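Local structure of Cif-like 1 wild-type (Burkholderia cenocepacia, 7JQX) at residues R65-A70 and F293-L298; Y190-Y195 and L203-I208. The protein is a Cif-like epoxide hydrolase of the alpha/beta hydrolase fold that assembles as an octamer and probably opens epoxide rings with water. All coordinates share one frame; numbering follows the deposited sequence.

Contact 1. Residues R65-A70 and F293-L298; sequences RHVMPA and FLTRQL
Val67 and Thr295 carry most of this contact, meeting where the turn before helix 68-73 runs beside the C-terminal helix 291-303; their CA atoms lie 5.8 Å apart. The methyl CG2 of Thr295 reaches past the valine branches to the backbone, 3.7 Å from Val67 CA, and touches Val67 CG2 at 3.8 Å as the two side chains pass antiparallel. With chi1 64°, Thr295 OG1 falls between the backbone N and the carbonyl carbon, hydrogen-bonded to the carbonyl O of Ala292, three residues earlier, and CG2 is left facing the valine. The valine spreads its two methyls over neighbouring leucines, both roughly perpendicular to it: CG2 meets Leu294 CD2 at 3.7 Å, and CG1, anti to the backbone N of Val67 (chi1 167°), meets Leu298 CD1 at 4.1 Å. Ala70 CB adds a looser touch on Thr295 CG2 at 4.3 Å. Met68 packs on strand 77-82, and Phe293 and Gln297 rest on strand 274-279, so the contact joins two helices that each lean on the central sheet of the alpha/beta hydrolase fold. The side-chain contacts across the interface are apolar, with the threonine hydroxyl satisfied within its own helix and its methyl left to do the packing.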
# COMPACT_ATOMS: atom_id res chain seq x y z
N ARG A 65 20.27 1.24 -29.19
CA ARG A 65 20.65 -0.16 -29.39
C ARG A 65 20.66 -0.58 -30.86
O ARG A 65 21.46 -1.44 -31.25
CB ARG A 65 19.71 -1.05 -28.57
CG ARG A 65 18.24 -0.95 -29.00
CD ARG A 65 17.27 -1.37 -27.88
NE ARG A 65 15.87 -1.24 -28.29
CZ ARG A 65 15.15 -0.11 -28.17
NH1 ARG A 65 15.72 0.98 -27.65
NH2 ARG A 65 13.88 -0.08 -28.56
N HIS A 66 19.75 -0.05 -31.69
CA HIS A 66 19.69 -0.44 -33.09
C HIS A 66 20.56 0.43 -33.99
O HIS A 66 20.57 0.21 -35.21
CB HIS A 66 18.26 -0.40 -33.63
CG HIS A 66 17.31 -1.32 -32.92
ND1 HIS A 66 17.40 -2.69 -33.01
CD2 HIS A 66 16.24 -1.06 -32.12
CE1 HIS A 66 16.43 -3.24 -32.28
NE2 HIS A 66 15.72 -2.27 -31.74
N VAL A 67 21.22 1.44 -33.44
CA VAL A 67 22.05 2.32 -34.25
C VAL A 67 23.51 1.96 -34.00
O VAL A 67 24.35 2.03 -34.92
CB VAL A 67 21.80 3.79 -33.90
CG1 VAL A 67 22.88 4.69 -34.50
CG2 VAL A 67 20.39 4.22 -34.34
N MET A 68 23.82 1.54 -32.78
CA MET A 68 25.21 1.32 -32.40
C MET A 68 25.92 0.24 -33.22
O MET A 68 27.09 0.45 -33.58
CB MET A 68 25.29 1.01 -30.90
CG MET A 68 24.91 2.19 -29.99
SD MET A 68 24.48 1.69 -28.31
CE MET A 68 26.08 1.22 -27.68
N PRO A 69 25.32 -0.94 -33.52
CA PRO A 69 26.06 -1.94 -34.31
C PRO A 69 26.44 -1.46 -35.69
O PRO A 69 27.57 -1.70 -36.12
CB PRO A 69 25.09 -3.14 -34.36
CG PRO A 69 24.24 -2.96 -33.12
CD PRO A 69 24.02 -1.47 -33.10
N ALA A 70 25.52 -0.81 -36.41
CA ALA A 70 25.85 -0.31 -37.75
C ALA A 70 26.98 0.72 -37.69
O ALA A 70 27.82 0.76 -38.59
CB ALA A 70 24.61 0.31 -38.41
N PHE A 293 16.25 4.42 -40.97
CA PHE A 293 16.38 5.74 -41.55
C PHE A 293 17.48 6.52 -40.84
O PHE A 293 18.28 7.22 -41.48
CB PHE A 293 15.04 6.47 -41.48
CG PHE A 293 15.09 7.92 -41.87
CD1 PHE A 293 15.39 8.90 -40.92
CD2 PHE A 293 14.80 8.31 -43.17
CE1 PHE A 293 15.43 10.24 -41.28
CE2 PHE A 293 14.83 9.65 -43.52
CZ PHE A 293 15.15 10.61 -42.58
N LEU A 294 17.53 6.42 -39.51
CA LEU A 294 18.50 7.17 -38.74
C LEU A 294 19.93 6.77 -39.10
O LEU A 294 20.79 7.63 -39.31
CB LEU A 294 18.24 7.00 -37.24
CG LEU A 294 19.26 7.60 -36.28
CD1 LEU A 294 19.50 9.04 -36.62
CD2 LEU A 294 18.79 7.48 -34.85
N THR A 295 20.22 5.46 -39.13
CA THR A 295 21.60 5.03 -39.39
C THR A 295 22.05 5.40 -40.79
O THR A 295 23.20 5.79 -40.98
CB THR A 295 21.78 3.52 -39.18
OG1 THR A 295 20.98 2.81 -40.12
CG2 THR A 295 21.41 3.12 -37.78
N ARG A 296 21.18 5.24 -41.79
CA ARG A 296 21.55 5.63 -43.16
C ARG A 296 21.89 7.12 -43.23
O ARG A 296 22.91 7.51 -43.80
CB ARG A 296 20.42 5.29 -44.13
CG ARG A 296 20.66 5.78 -45.55
CD ARG A 296 19.49 5.45 -46.46
NE ARG A 296 18.53 4.52 -45.85
CZ ARG A 296 17.27 4.82 -45.53
NH1 ARG A 296 16.79 6.04 -45.76
NH2 ARG A 296 16.48 3.90 -44.98
N GLN A 297 21.05 7.97 -42.64
CA GLN A 297 21.35 9.40 -42.58
C GLN A 297 22.69 9.67 -41.87
O GLN A 297 23.47 10.52 -42.32
CB GLN A 297 20.21 10.14 -41.89
CG GLN A 297 18.91 10.22 -42.72
CD GLN A 297 19.03 11.18 -43.87
OE1 GLN A 297 19.78 12.16 -43.80
NE2 GLN A 297 18.31 10.92 -44.95
N LEU A 298 22.96 8.99 -40.75
CA LEU A 298 24.20 9.26 -40.01
C LEU A 298 25.43 8.78 -40.78
O LEU A 298 26.48 9.44 -40.77
CB LEU A 298 24.17 8.60 -38.63
CG LEU A 298 23.16 9.07 -37.59
CD1 LEU A 298 23.36 8.32 -36.29
CD2 LEU A 298 23.27 10.58 -37.38

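Contact 2. Residues Y190-Y195 and L203-I208; sequences YILDFY and LSNDDI
Ile208, in the first turn of helix 205-215, packs its CG2 methyl against three residues of helix 187-198. Leu192 comes nearest, with CD2 3.6 Å from Ile208 CG2, and its other methyl, CD1, lies 3.8 Å from Ile208 CB, so both leucine branches grip the isoleucine. Tyr195 CB stands 3.9 Å from Ile208 CG2, and Ile191 CG2 completes the group, 4.2 Å from the same Ile208 methyl, CG2. That methyl projects into this cluster by lying anti to the backbone N of Ile208, while CG1 takes the place beside that N (chi1 -56°).

Aromatic contact comes next: Leu203 CD1 approaches the edge of the Tyr195 ring, near its plane, 3.8 Å from Tyr195 CD2. The ring also stacks with Trp285, and its hydroxyl hydrogen-bonds to Asp288 and Gln59.

Polar groups lie at the margin. Asn205 OD1 passes 3.8 Å from Leu192 CD1 but hydrogen-bonds to Lys196, in the facing helix. Ser204 is the N-cap of helix 205-215, its OG accepting from Asp206 N at 3.2 Å with a bent N-H...O angle of 137°.

Both helices lie in the insertion between strands 140-146 and 250-255, consistent with the cap of epoxide hydrolases of this fold; they join through aliphatic and aromatic surfaces, with Ser204 capping the helix start and Lys196 holding the Asn205 amide at the edge of the packing.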
# COMPACT_ATOMS: atom_id res chain seq x y z
N TYR A 190 3.40 5.97 -15.84
CA TYR A 190 3.61 7.33 -16.31
C TYR A 190 4.46 7.36 -17.57
O TYR A 190 4.13 8.05 -18.54
CB TYR A 190 4.27 8.15 -15.20
CG TYR A 190 4.46 9.62 -15.52
CD1 TYR A 190 3.40 10.51 -15.45
CD2 TYR A 190 5.71 10.10 -15.87
CE1 TYR A 190 3.59 11.87 -15.72
CE2 TYR A 190 5.91 11.43 -16.14
CZ TYR A 190 4.84 12.31 -16.07
OH TYR A 190 5.06 13.64 -16.34
N ILE A 191 5.57 6.61 -17.57
CA ILE A 191 6.50 6.68 -18.68
C ILE A 191 5.99 5.94 -19.90
O ILE A 191 6.21 6.38 -21.02
CB ILE A 191 7.89 6.19 -18.24
CG1 ILE A 191 8.57 7.32 -17.45
CG2 ILE A 191 8.74 5.71 -19.45
CD1 ILE A 191 9.74 6.85 -16.59
N LEU A 192 5.27 4.86 -19.73
CA LEU A 192 4.70 4.20 -20.87
C LEU A 192 3.69 5.10 -21.53
O LEU A 192 3.65 5.21 -22.70
CB LEU A 192 4.02 2.92 -20.47
CG LEU A 192 4.70 1.58 -20.43
CD1 LEU A 192 4.87 1.06 -21.81
CD2 LEU A 192 6.04 1.65 -19.79
N ASP A 193 2.81 5.73 -20.76
CA ASP A 193 1.83 6.65 -21.33
C ASP A 193 2.53 7.78 -22.08
O ASP A 193 2.14 8.13 -23.20
CB ASP A 193 0.93 7.20 -20.22
CG ASP A 193 -0.29 7.92 -20.78
OD1 ASP A 193 -1.31 7.24 -21.01
OD2 ASP A 193 -0.21 9.14 -21.02
N PHE A 194 3.55 8.36 -21.47
CA PHE A 194 4.36 9.39 -22.11
C PHE A 194 4.96 8.90 -23.43
O PHE A 194 4.94 9.61 -24.44
CB PHE A 194 5.46 9.83 -21.14
CG PHE A 194 6.17 11.07 -21.55
CD1 PHE A 194 7.18 11.03 -22.51
CD2 PHE A 194 5.88 12.28 -20.95
CE1 PHE A 194 7.86 12.19 -22.89
CE2 PHE A 194 6.56 13.45 -21.31
CZ PHE A 194 7.54 13.41 -22.28
N TYR A 195 5.50 7.72 -23.44
CA TYR A 195 6.11 7.24 -24.63
C TYR A 195 5.14 6.95 -25.76
O TYR A 195 5.37 7.33 -26.87
CB TYR A 195 6.88 5.98 -24.29
CG TYR A 195 8.31 6.02 -24.68
CD1 TYR A 195 9.26 6.46 -23.82
CD2 TYR A 195 8.69 5.64 -25.93
CE1 TYR A 195 10.56 6.51 -24.18
CE2 TYR A 195 9.99 5.68 -26.29
CZ TYR A 195 10.92 6.13 -25.41
OH TYR A 195 12.22 6.17 -25.79
N LEU A 203 5.73 0.36 -30.59
CA LEU A 203 6.88 -0.13 -29.84
C LEU A 203 6.47 -1.28 -28.92
O LEU A 203 5.29 -1.50 -28.66
CB LEU A 203 7.48 1.01 -29.00
CG LEU A 203 7.84 2.24 -29.84
CD1 LEU A 203 8.38 3.38 -28.99
CD2 LEU A 203 8.84 1.86 -30.92
N SER A 204 7.47 -2.01 -28.44
CA SER A 204 7.20 -3.10 -27.50
C SER A 204 7.20 -2.58 -26.07
O SER A 204 8.09 -1.82 -25.68
CB SER A 204 8.24 -4.21 -27.63
OG SER A 204 8.06 -5.15 -26.59
N ASN A 205 6.21 -3.00 -25.29
CA ASN A 205 6.17 -2.57 -23.89
C ASN A 205 7.44 -2.97 -23.16
O ASN A 205 7.88 -2.27 -22.25
CB ASN A 205 4.96 -3.16 -23.16
CG ASN A 205 3.64 -2.58 -23.63
OD1 ASN A 205 3.58 -1.55 -24.31
ND2 ASN A 205 2.56 -3.27 -23.28
N ASP A 206 8.02 -4.12 -23.52
CA ASP A 206 9.24 -4.57 -22.86
C ASP A 206 10.39 -3.59 -23.08
O ASP A 206 11.20 -3.37 -22.17
CB ASP A 206 9.64 -5.96 -23.35
CG ASP A 206 8.61 -7.03 -23.00
OD1 ASP A 206 7.74 -6.77 -22.14
OD2 ASP A 206 8.67 -8.13 -23.59
N ASP A 207 10.47 -2.97 -24.25
CA ASP A 207 11.56 -2.04 -24.48
C ASP A 207 11.33 -0.75 -23.71
O ASP A 207 12.26 -0.25 -23.06
CB ASP A 207 11.71 -1.73 -25.96
CG ASP A 207 12.39 -2.84 -26.73
OD1 ASP A 207 13.17 -3.62 -26.13
OD2 ASP A 207 12.13 -2.95 -27.96
N ILE A 208 10.09 -0.24 -23.71
CA ILE A 208 9.80 0.97 -22.94
C ILE A 208 9.99 0.73 -21.45
O ILE A 208 10.44 1.63 -20.73
CB ILE A 208 8.39 1.50 -23.25
CG1 ILE A 208 8.20 1.74 -24.75
CG2 ILE A 208 8.15 2.79 -22.47
CD1 ILE A 208 6.74 1.96 -25.15

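How the contacts relate
After strands 26-32, 37-43 and 50-54 the chain passes 65-70, adds strands 77-82, 117-122 and 140-146, and then enters the helical region holding 190-195 and 203-208. Contact 2 closes a short loop between consecutive helices there. The chain then returns to the sheet through strands 250-255 and 274-279 and ends in helix 291-303, where contact 1 closes a loop of 222 residues with contact 2 nested inside. Their centres lie about 21 Å apart, yet a long, weak ion pair between Arg65 NH2 and Asp207 OD2 (3.4 Å) links them. Asp288 forms a second bridge, pairing with Arg65 in a salt bridge and hydrogen-bonding to Tyr195 OH.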